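Side-chain contacts in prolyl oligopeptidase (Novosphingobium capsulatum, PDB 1YR2), which probably cleaves oligopeptides on the carboxyl side of proline, and far less readily of alanine, as a serine peptidase of the prolyl oligopeptidase family: residues Ile106-Phe111 with Thr429-Val434; Tyr123-Gly128 with Gln132-Val137. All blocks are in the same frame, centred on the assembly; numbering follows the deposited sequence.

Contact 1 of 2, residues Ile106-Phe111 with Thr429-Val434; sequences IDYERF and TQPATV
Tyr108 leans the far end of its ring against Pro431, and this is where side chains meet most closely between 106-111 and 429-434. The touching point on the proline is CB, which lies 3.7 Å from Tyr108 CE1. The phenol oxygen takes part as well, with Tyr108 OH 3.6 Å from Pro431 CB. The proline carbon comes in obliquely to the ring. With CG set between the backbone N and the carbonyl carbon, the first torsion (chi1 46°) carries the phenol from the loop before strand 110-117 over to the proline.

The carbonyl of Pro431 is gripped by its neighbour. Gln430 folds its amide back, and Gln430 NE2 donates to Pro431 O at 2.8 Å, nearly straight at 165° and aimed at a lone pair in the carbonyl plane.

Further along, Phe111 offers backbone rather than ring: Val434 CG2, the branch anti to the carbonyl carbon, packs at 3.6 Å from Phe111 O. The Phe111 ring leads off the other way.

Polar backbone groups are joined here through solvent. One water accepts from Phe111 N at 2.9 Å and another donates to Phe111 O at 2.6 Å; both reach Ala432 O, but weakly. The two segments thus run side by side, 23° apart in direction, without the ladder of backbone bonds that would make them one sheet.

Strand 110-117 is an edge strand of the first blade of the propeller, the first of its four, and 433-438 belongs to the last, so the contact lies at the seam where the ring closes. The lack of a shared strand agrees with the unlatched propeller known in this family. Val434 also rests on Tyr422 of strand 421-427, while Tyr108 touches Leu452 in the loop that leads to strand 459-467.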
ATOM      1  N   ILE A 106       4.972 -16.271  -5.182  1.00 20.67           N
ATOM      2  CA  ILE A 106       4.276 -15.221  -6.000  1.00 22.60           C
ATOM      3  C   ILE A 106       2.799 -15.442  -6.318  1.00 22.40           C
ATOM      4  O   ILE A 106       1.996 -14.522  -6.211  1.00 23.25           O
ATOM      5  CB  ILE A 106       5.002 -15.016  -7.387  1.00 24.54           C
ATOM      6  CG1 ILE A 106       6.431 -14.551  -7.193  1.00 25.29           C
ATOM      7  CG2 ILE A 106       4.228 -13.968  -8.266  1.00 25.69           C
ATOM      8  CD1 ILE A 106       6.536 -13.393  -6.192  1.00 27.96           C
ATOM      9  N   ASP A 107       2.452 -16.637  -6.765  1.00 22.37           N
ATOM     10  CA  ASP A 107       1.146 -16.917  -7.327  1.00 22.78           C
ATOM     11  C   ASP A 107       0.393 -17.749  -6.304  1.00 20.86           C
ATOM     12  O   ASP A 107       0.840 -18.852  -5.892  1.00 21.34           O
ATOM     13  CB  ASP A 107       1.238 -17.639  -8.693  1.00 23.65           C
ATOM     14  CG  ASP A 107       2.018 -16.815  -9.737  1.00 29.37           C
ATOM     15  OD1 ASP A 107       1.669 -15.628  -9.965  1.00 33.11           O
ATOM     16  OD2 ASP A 107       3.036 -17.246 -10.353  1.00 39.39           O
ATOM     17  N   TYR A 108      -0.725 -17.200  -5.846  1.00 16.94           N
ATOM     18  CA  TYR A 108      -1.597 -17.938  -4.961  1.00 15.41           C
ATOM     19  C   TYR A 108      -3.023 -17.408  -5.144  1.00 15.45           C
ATOM     20  O   TYR A 108      -3.219 -16.284  -5.605  1.00 13.97           O
ATOM     21  CB  TYR A 108      -1.137 -17.766  -3.504  1.00 14.74           C
ATOM     22  CG  TYR A 108      -0.810 -16.344  -3.133  1.00 14.83           C
ATOM     23  CD1 TYR A 108      -1.801 -15.479  -2.656  1.00 13.22           C
ATOM     24  CD2 TYR A 108       0.474 -15.830  -3.301  1.00 14.32           C
ATOM     25  CE1 TYR A 108      -1.520 -14.145  -2.361  1.00 15.48           C
ATOM     26  CE2 TYR A 108       0.764 -14.486  -2.963  1.00 12.33           C
ATOM     27  CZ  TYR A 108      -0.224 -13.662  -2.518  1.00 15.03           C
ATOM     28  OH  TYR A 108       0.055 -12.337  -2.200  1.00 12.88           O
ATOM     29  N   GLU A 109      -4.009 -18.208  -4.769  1.00 14.13           N
ATOM     30  CA  GLU A 109      -5.404 -17.797  -4.874  1.00 14.49           C
ATOM     31  C   GLU A 109      -5.753 -16.639  -3.942  1.00 14.71           C
ATOM     32  O   GLU A 109      -5.147 -16.453  -2.862  1.00 13.08           O
ATOM     33  CB  GLU A 109      -6.318 -19.003  -4.597  1.00 14.77           C
ATOM     34  CG  GLU A 109      -6.358 -19.422  -3.144  1.00 16.60           C
ATOM     35  CD  GLU A 109      -7.207 -20.681  -2.946  1.00 20.41           C
ATOM     36  OE1 GLU A 109      -8.286 -20.780  -3.608  1.00 19.19           O
ATOM     37  OE2 GLU A 109      -6.790 -21.544  -2.125  1.00 17.67           O
ATOM     38  N   ARG A 110      -6.783 -15.884  -4.330  1.00 15.30           N
ATOM     39  CA  ARG A 110      -7.254 -14.758  -3.517  1.00 15.66           C
ATOM     40  C   ARG A 110      -8.760 -14.650  -3.571  1.00 14.30           C
ATOM     41  O   ARG A 110      -9.355 -14.757  -4.611  1.00 13.78           O
ATOM     42  CB  ARG A 110      -6.648 -13.433  -3.986  1.00 17.64           C
ATOM     43  CG  ARG A 110      -5.197 -13.496  -4.458  1.00 24.57           C
ATOM     44  CD  ARG A 110      -4.652 -12.161  -5.020  1.00 31.65           C
ATOM     45  NE  ARG A 110      -5.175 -11.856  -6.366  1.00 36.25           N
ATOM     46  CZ  ARG A 110      -6.191 -11.044  -6.624  1.00 39.47           C
ATOM     47  NH1 ARG A 110      -6.823 -10.408  -5.639  1.00 44.03           N
ATOM     48  NH2 ARG A 110      -6.570 -10.845  -7.876  1.00 40.83           N
ATOM     49  N   PHE A 111      -9.360 -14.431  -2.417  1.00 12.64           N
ATOM     50  CA  PHE A 111     -10.799 -14.226  -2.283  1.00 12.33           C
ATOM     51  C   PHE A 111     -11.048 -12.739  -2.022  1.00 12.94           C
ATOM     52  O   PHE A 111     -10.286 -12.091  -1.304  1.00 12.84           O
ATOM     53  CB  PHE A 111     -11.384 -15.061  -1.133  1.00 12.24           C
ATOM     54  CG  PHE A 111     -11.429 -16.519  -1.398  1.00 13.60           C
ATOM     55  CD1 PHE A 111     -10.300 -17.292  -1.198  1.00 14.27           C
ATOM     56  CD2 PHE A 111     -12.583 -17.141  -1.844  1.00 11.10           C
ATOM     57  CE1 PHE A 111     -10.356 -18.678  -1.412  1.00 13.54           C
ATOM     58  CE2 PHE A 111     -12.637 -18.496  -2.036  1.00 12.00           C
ATOM     59  CZ  PHE A 111     -11.520 -19.255  -1.848  1.00 12.14           C
ATOM     60  N   THR A 429       3.604 -11.416   7.152  1.00  9.66           N
ATOM     61  CA  THR A 429       3.554 -12.861   6.909  1.00 10.72           C
ATOM     62  C   THR A 429       2.170 -13.345   6.608  1.00  9.66           C
ATOM     63  O   THR A 429       1.882 -14.551   6.714  1.00  9.94           O
ATOM     64  CB  THR A 429       4.072 -13.621   8.122  1.00 12.36           C
ATOM     65  OG1 THR A 429       3.350 -13.164   9.286  1.00 18.10           O
ATOM     66  CG2 THR A 429       5.543 -13.238   8.351  1.00 14.92           C
ATOM     67  N   GLN A 430       1.321 -12.440   6.172  1.00  9.03           N
ATOM     68  CA  GLN A 430      -0.067 -12.770   5.825  1.00  7.91           C
ATOM     69  C   GLN A 430      -0.488 -12.031   4.578  1.00  8.14           C
ATOM     70  O   GLN A 430      -0.856 -10.848   4.626  1.00  7.79           O
ATOM     71  CB  GLN A 430      -0.975 -12.466   7.007  1.00  8.75           C
ATOM     72  CG  GLN A 430      -2.462 -12.701   6.780  1.00 10.06           C
ATOM     73  CD  GLN A 430      -2.741 -14.134   6.496  1.00 12.57           C
ATOM     74  OE1 GLN A 430      -2.807 -14.937   7.421  1.00 12.80           O
ATOM     75  NE2 GLN A 430      -2.891 -14.474   5.218  1.00 10.97           N
ATOM     76  N   PRO A 431      -0.454 -12.685   3.421  1.00  8.96           N
ATOM     77  CA  PRO A 431      -1.076 -12.084   2.251  1.00  9.65           C
ATOM     78  C   PRO A 431      -2.545 -11.771   2.525  1.00  9.41           C
ATOM     79  O   PRO A 431      -3.186 -12.493   3.291  1.00  9.76           O
ATOM     80  CB  PRO A 431      -0.918 -13.167   1.173  1.00 10.80           C
ATOM     81  CG  PRO A 431       0.160 -14.069   1.686  1.00  8.06           C
ATOM     82  CD  PRO A 431       0.065 -14.035   3.161  1.00 10.00           C
ATOM     83  N   ALA A 432      -3.075 -10.719   1.895  1.00  9.80           N
ATOM     84  CA  ALA A 432      -4.391 -10.205   2.201  1.00  9.62           C
ATOM     85  C   ALA A 432      -5.359 -11.368   2.200  1.00 10.99           C
ATOM     86  O   ALA A 432      -5.392 -12.159   1.263  1.00 12.06           O
ATOM     87  CB  ALA A 432      -4.825  -9.222   1.200  1.00  9.66           C
ATOM     88  N   THR A 433      -6.134 -11.431   3.256  1.00 12.04           N
ATOM     89  CA  THR A 433      -7.070 -12.506   3.449  1.00 13.04           C
ATOM     90  C   THR A 433      -8.363 -12.015   4.031  1.00 12.71           C
ATOM     91  O   THR A 433      -8.408 -11.030   4.795  1.00 13.01           O
ATOM     92  CB  THR A 433      -6.413 -13.591   4.365  1.00 14.33           C
ATOM     93  OG1 THR A 433      -7.280 -14.743   4.431  1.00 18.19           O
ATOM     94  CG2 THR A 433      -6.281 -13.131   5.839  1.00 14.66           C
ATOM     95  N   VAL A 434      -9.447 -12.682   3.686  1.00 11.89           N
ATOM     96  CA  VAL A 434     -10.726 -12.391   4.305  1.00 11.95           C
ATOM     97  C   VAL A 434     -10.902 -13.190   5.602  1.00 11.00           C
ATOM     98  O   VAL A 434     -10.802 -14.422   5.598  1.00 11.89           O
ATOM     99  CB  VAL A 434     -11.877 -12.714   3.300  1.00 11.99           C
ATOM    100  CG1 VAL A 434     -13.240 -12.548   3.987  1.00 13.94           C
ATOM    101  CG2 VAL A 434     -11.756 -11.838   2.025  1.00 14.34           C
TER
HETATM  102  O   HOH W   1      -5.020 -14.818  -0.661  1.00 16.91           O
HETATM  103  O   HOH W   2      -7.676 -14.229  -0.118  1.00 19.23           O
HETATM  104  O   HOH W   3      -8.195 -11.409   0.096  1.00 19.85           O

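Contact 2 of 2, residues Tyr123-Gly128 with Gln132-Val137; sequences YSWNSG and QSQLLV
Leu136 lies beneath the ring of Tyr123, on the face of this antiparallel hairpin that Trp125 and Gln134 also occupy. Its CB sits over one face of the phenol, 4.1 Å from the Tyr123 ring centroid and 21° off the normal, a CH-pi contact displaced toward the rim. The same Leu136 CB is 3.6 Å from Tyr123 O. Next along, Leu136 CG approaches Trp125 CB at 4.1 Å, for the torsion that sets it anti to the carbonyl carbon (chi1 -53°) carries the branch from the tyrosine toward the tryptophan. At the tip, Leu136 CD1 fits between the two aromatic residues, 3.8 Å from Trp125 CB and 3.9 Å from Tyr123 CE2. A serine in place of Tyr123 would probably leave Leu136 CB without the ring face that covers it and CD1 without its neighbour at the rim, opening a gap beside the strand.

Gln134 runs alongside Trp125, its extended chain bringing Gln134 OE1 to the indole edge, 3.6 Å from Trp125 CE3 and in the ring plane, with amide and ring turned 45° apart. The amide nitrogen is held by Asp153, which helps fix which end faces the indole.

On the face of Ser124 and Leu135, a water bonds to the hydroxyls of Ser124 and of Ser133 in the adjoining loop, and Leu135 CD1 packs 3.6 Å from Tyr123 O. Where the hairpin turns, Asn126 OD1 accepts from Gly128 N at 2.8 Å in an Asx turn, and Asn126 ND2 bonds to Met130 O.

Tyr123 with Leu136 and Trp125 with Gln134 each exchange two backbone hydrogen bonds, so the main-chain ladder sets the register. The chemistry divides accordingly: one face is mainly aromatic and aliphatic, with the Gln134 amide at its edge; the other pairs buried Leu135 with the water-linked serine hydroxyls, and the Asn126 amide ties down the turn.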
ATOM      1  N   TYR A 123     -18.785 -13.215  -4.265  1.00 10.43           N
ATOM      2  CA  TYR A 123     -17.400 -12.868  -3.963  1.00 10.24           C
ATOM      3  C   TYR A 123     -16.519 -13.104  -5.169  1.00 10.81           C
ATOM      4  O   TYR A 123     -16.731 -14.008  -5.941  1.00 10.19           O
ATOM      5  CB  TYR A 123     -16.884 -13.657  -2.731  1.00 10.53           C
ATOM      6  CG  TYR A 123     -17.025 -15.162  -2.901  1.00  9.70           C
ATOM      7  CD1 TYR A 123     -18.241 -15.767  -2.738  1.00 12.05           C
ATOM      8  CD2 TYR A 123     -15.947 -15.938  -3.283  1.00 10.11           C
ATOM      9  CE1 TYR A 123     -18.410 -17.119  -2.887  1.00 12.38           C
ATOM     10  CE2 TYR A 123     -16.091 -17.304  -3.457  1.00 11.97           C
ATOM     11  CZ  TYR A 123     -17.343 -17.885  -3.277  1.00 14.24           C
ATOM     12  OH  TYR A 123     -17.529 -19.227  -3.466  1.00 12.99           O
ATOM     13  N   SER A 124     -15.527 -12.247  -5.336  1.00 10.60           N
ATOM     14  CA  SER A 124     -14.508 -12.462  -6.344  1.00 10.41           C
ATOM     15  C   SER A 124     -13.554 -13.613  -5.909  1.00 10.72           C
ATOM     16  O   SER A 124     -13.364 -13.834  -4.703  1.00 10.45           O
ATOM     17  CB  SER A 124     -13.783 -11.137  -6.625  1.00 10.86           C
ATOM     18  OG  SER A 124     -12.869 -10.813  -5.613  1.00 12.06           O
ATOM     19  N   TRP A 125     -12.964 -14.295  -6.894  1.00 10.25           N
ATOM     20  CA  TRP A 125     -11.963 -15.308  -6.690  1.00  9.95           C
ATOM     21  C   TRP A 125     -11.022 -15.329  -7.863  1.00 10.81           C
ATOM     22  O   TRP A 125     -11.456 -15.278  -8.986  1.00 10.39           O
ATOM     23  CB  TRP A 125     -12.570 -16.690  -6.512  1.00  9.03           C
ATOM     24  CG  TRP A 125     -11.583 -17.743  -6.259  1.00 10.43           C
ATOM     25  CD1 TRP A 125     -10.994 -18.026  -5.097  1.00 12.29           C
ATOM     26  CD2 TRP A 125     -11.077 -18.691  -7.201  1.00 11.73           C
ATOM     27  NE1 TRP A 125     -10.115 -19.070  -5.229  1.00 12.27           N
ATOM     28  CE2 TRP A 125     -10.166 -19.517  -6.513  1.00 11.04           C
ATOM     29  CE3 TRP A 125     -11.314 -18.946  -8.566  1.00 15.13           C
ATOM     30  CZ2 TRP A 125      -9.506 -20.578  -7.121  1.00 15.87           C
ATOM     31  CZ3 TRP A 125     -10.658 -19.978  -9.165  1.00 15.11           C
ATOM     32  CH2 TRP A 125      -9.762 -20.794  -8.453  1.00 14.83           C
ATOM     33  N   ASN A 126      -9.740 -15.389  -7.560  1.00 12.69           N
ATOM     34  CA  ASN A 126      -8.687 -15.644  -8.526  1.00 12.62           C
ATOM     35  C   ASN A 126      -7.901 -16.882  -8.121  1.00 12.66           C
ATOM     36  O   ASN A 126      -7.543 -17.018  -7.006  1.00 12.89           O
ATOM     37  CB  ASN A 126      -7.747 -14.439  -8.577  1.00 13.41           C
ATOM     38  CG  ASN A 126      -6.937 -14.377  -9.880  1.00 15.37           C
ATOM     39  OD1 ASN A 126      -6.225 -15.339 -10.221  1.00 16.59           O
ATOM     40  ND2 ASN A 126      -7.036 -13.233 -10.616  1.00 15.77           N
ATOM     41  N   SER A 127      -7.609 -17.766  -9.064  1.00 13.52           N
ATOM     42  CA  SER A 127      -6.769 -18.938  -8.782  1.00 14.50           C
ATOM     43  C   SER A 127      -5.313 -18.580  -8.470  1.00 15.38           C
ATOM     44  O   SER A 127      -4.565 -19.401  -7.920  1.00 14.79           O
ATOM     45  CB  SER A 127      -6.787 -19.848 -10.003  1.00 14.42           C
ATOM     46  OG  SER A 127      -6.311 -19.100 -11.121  1.00 15.44           O
ATOM     47  N   GLY A 128      -4.907 -17.372  -8.839  1.00 17.14           N
ATOM     48  CA  GLY A 128      -3.541 -16.897  -8.732  1.00 19.41           C
ATOM     49  C   GLY A 128      -3.019 -16.737 -10.147  1.00 21.91           C
ATOM     50  O   GLY A 128      -2.087 -15.982 -10.375  1.00 24.12           O
ATOM     51  N   GLN A 132      -7.880 -11.521 -14.648  1.00 20.01           N
ATOM     52  CA  GLN A 132      -8.941 -10.893 -13.867  1.00 19.31           C
ATOM     53  C   GLN A 132      -9.608 -11.928 -12.976  1.00 17.97           C
ATOM     54  O   GLN A 132      -9.747 -13.061 -13.351  1.00 18.12           O
ATOM     55  CB  GLN A 132     -10.028 -10.253 -14.755  1.00 19.06           C
ATOM     56  CG  GLN A 132      -9.582  -9.120 -15.710  1.00 19.90           C
ATOM     57  CD  GLN A 132     -10.741  -8.647 -16.585  1.00 18.40           C
ATOM     58  OE1 GLN A 132     -11.668  -8.029 -16.077  1.00 18.76           O
ATOM     59  NE2 GLN A 132     -10.712  -8.969 -17.877  1.00 15.03           N
ATOM     60  N   SER A 133     -10.046 -11.514 -11.801  1.00 17.15           N
ATOM     61  CA  SER A 133     -10.828 -12.391 -10.951  1.00 16.06           C
ATOM     62  C   SER A 133     -12.175 -12.721 -11.583  1.00 15.28           C
ATOM     63  O   SER A 133     -12.741 -11.910 -12.315  1.00 13.49           O
ATOM     64  CB  SER A 133     -11.088 -11.729  -9.625  1.00 16.66           C
ATOM     65  OG  SER A 133      -9.947 -11.742  -8.838  1.00 19.43           O
ATOM     66  N   GLN A 134     -12.688 -13.919 -11.290  1.00 13.58           N
ATOM     67  CA  GLN A 134     -14.063 -14.260 -11.581  1.00 12.34           C
ATOM     68  C   GLN A 134     -14.946 -13.748 -10.449  1.00 12.31           C
ATOM     69  O   GLN A 134     -14.452 -13.495  -9.386  1.00 11.64           O
ATOM     70  CB  GLN A 134     -14.213 -15.768 -11.609  1.00 13.33           C
ATOM     71  CG  GLN A 134     -13.335 -16.484 -12.661  1.00 14.82           C
ATOM     72  CD  GLN A 134     -13.386 -18.013 -12.571  1.00 15.60           C
ATOM     73  OE1 GLN A 134     -13.469 -18.546 -11.482  1.00 15.85           O
ATOM     74  NE2 GLN A 134     -13.300 -18.712 -13.714  1.00 14.25           N
ATOM     75  N   LEU A 135     -16.242 -13.628 -10.738  1.00 11.87           N
ATOM     76  CA  LEU A 135     -17.278 -13.397  -9.721  1.00 11.36           C
ATOM     77  C   LEU A 135     -17.998 -14.729  -9.552  1.00  9.80           C
ATOM     78  O   LEU A 135     -18.609 -15.263 -10.501  1.00  9.69           O
ATOM     79  CB  LEU A 135     -18.269 -12.325 -10.167  1.00 10.85           C
ATOM     80  CG  LEU A 135     -19.306 -11.985  -9.073  1.00 11.88           C
ATOM     81  CD1 LEU A 135     -18.652 -11.572  -7.817  1.00 12.58           C
ATOM     82  CD2 LEU A 135     -20.277 -10.937  -9.636  1.00 15.36           C
ATOM     83  N   LEU A 136     -17.893 -15.233  -8.342  1.00 10.88           N
ATOM     84  CA  LEU A 136     -18.581 -16.430  -7.886  1.00 10.06           C
ATOM     85  C   LEU A 136     -19.771 -16.139  -7.005  1.00 10.19           C
ATOM     86  O   LEU A 136     -19.884 -15.094  -6.323  1.00 10.57           O
ATOM     87  CB  LEU A 136     -17.628 -17.330  -7.090  1.00  9.51           C
ATOM     88  CG  LEU A 136     -16.322 -17.697  -7.768  1.00 12.60           C
ATOM     89  CD1 LEU A 136     -15.701 -18.802  -7.015  1.00 14.34           C
ATOM     90  CD2 LEU A 136     -16.536 -18.054  -9.210  1.00 16.25           C
ATOM     91  N   VAL A 137     -20.685 -17.098  -7.020  1.00 10.56           N
ATOM     92  CA  VAL A 137     -21.878 -17.023  -6.207  1.00 11.06           C
ATOM     93  C   VAL A 137     -22.192 -18.403  -5.670  1.00 10.47           C
ATOM     94  O   VAL A 137     -21.943 -19.426  -6.308  1.00  7.78           O
ATOM     95  CB  VAL A 137     -23.083 -16.515  -7.038  1.00 11.53           C
ATOM     96  CG1 VAL A 137     -23.425 -17.493  -8.167  1.00 12.15           C
ATOM     97  CG2 VAL A 137     -24.283 -16.263  -6.143  1.00 12.98           C
TER
HETATM   98  O   HOH W   4     -10.354 -12.080  -5.724  1.00 27.19           O

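Overall arrangement
Contact 2 is the central hairpin of the first propeller blade, while contact 1 joins that blade's first strand to the last blade; along the chain, contact 2 is nested within the loop that contact 1 closes. Their centres are 13 Å apart. Strands 110-117 and 120-126 couple them directly: Arg110 N is 3.0 Å from Asn126 O, and Glu109 OE1 is 3.0 Å from Trp125 NE1, both probable hydrogen bonds. Phe111 CE2 also packs 3.5 Å from Trp125 CD1. Glu109 reaches further, bonding His451 N beyond the last blade. Both contacts belong to the propeller; the catalytic machinery of this family resides in the separate alpha/beta-hydrolase domain.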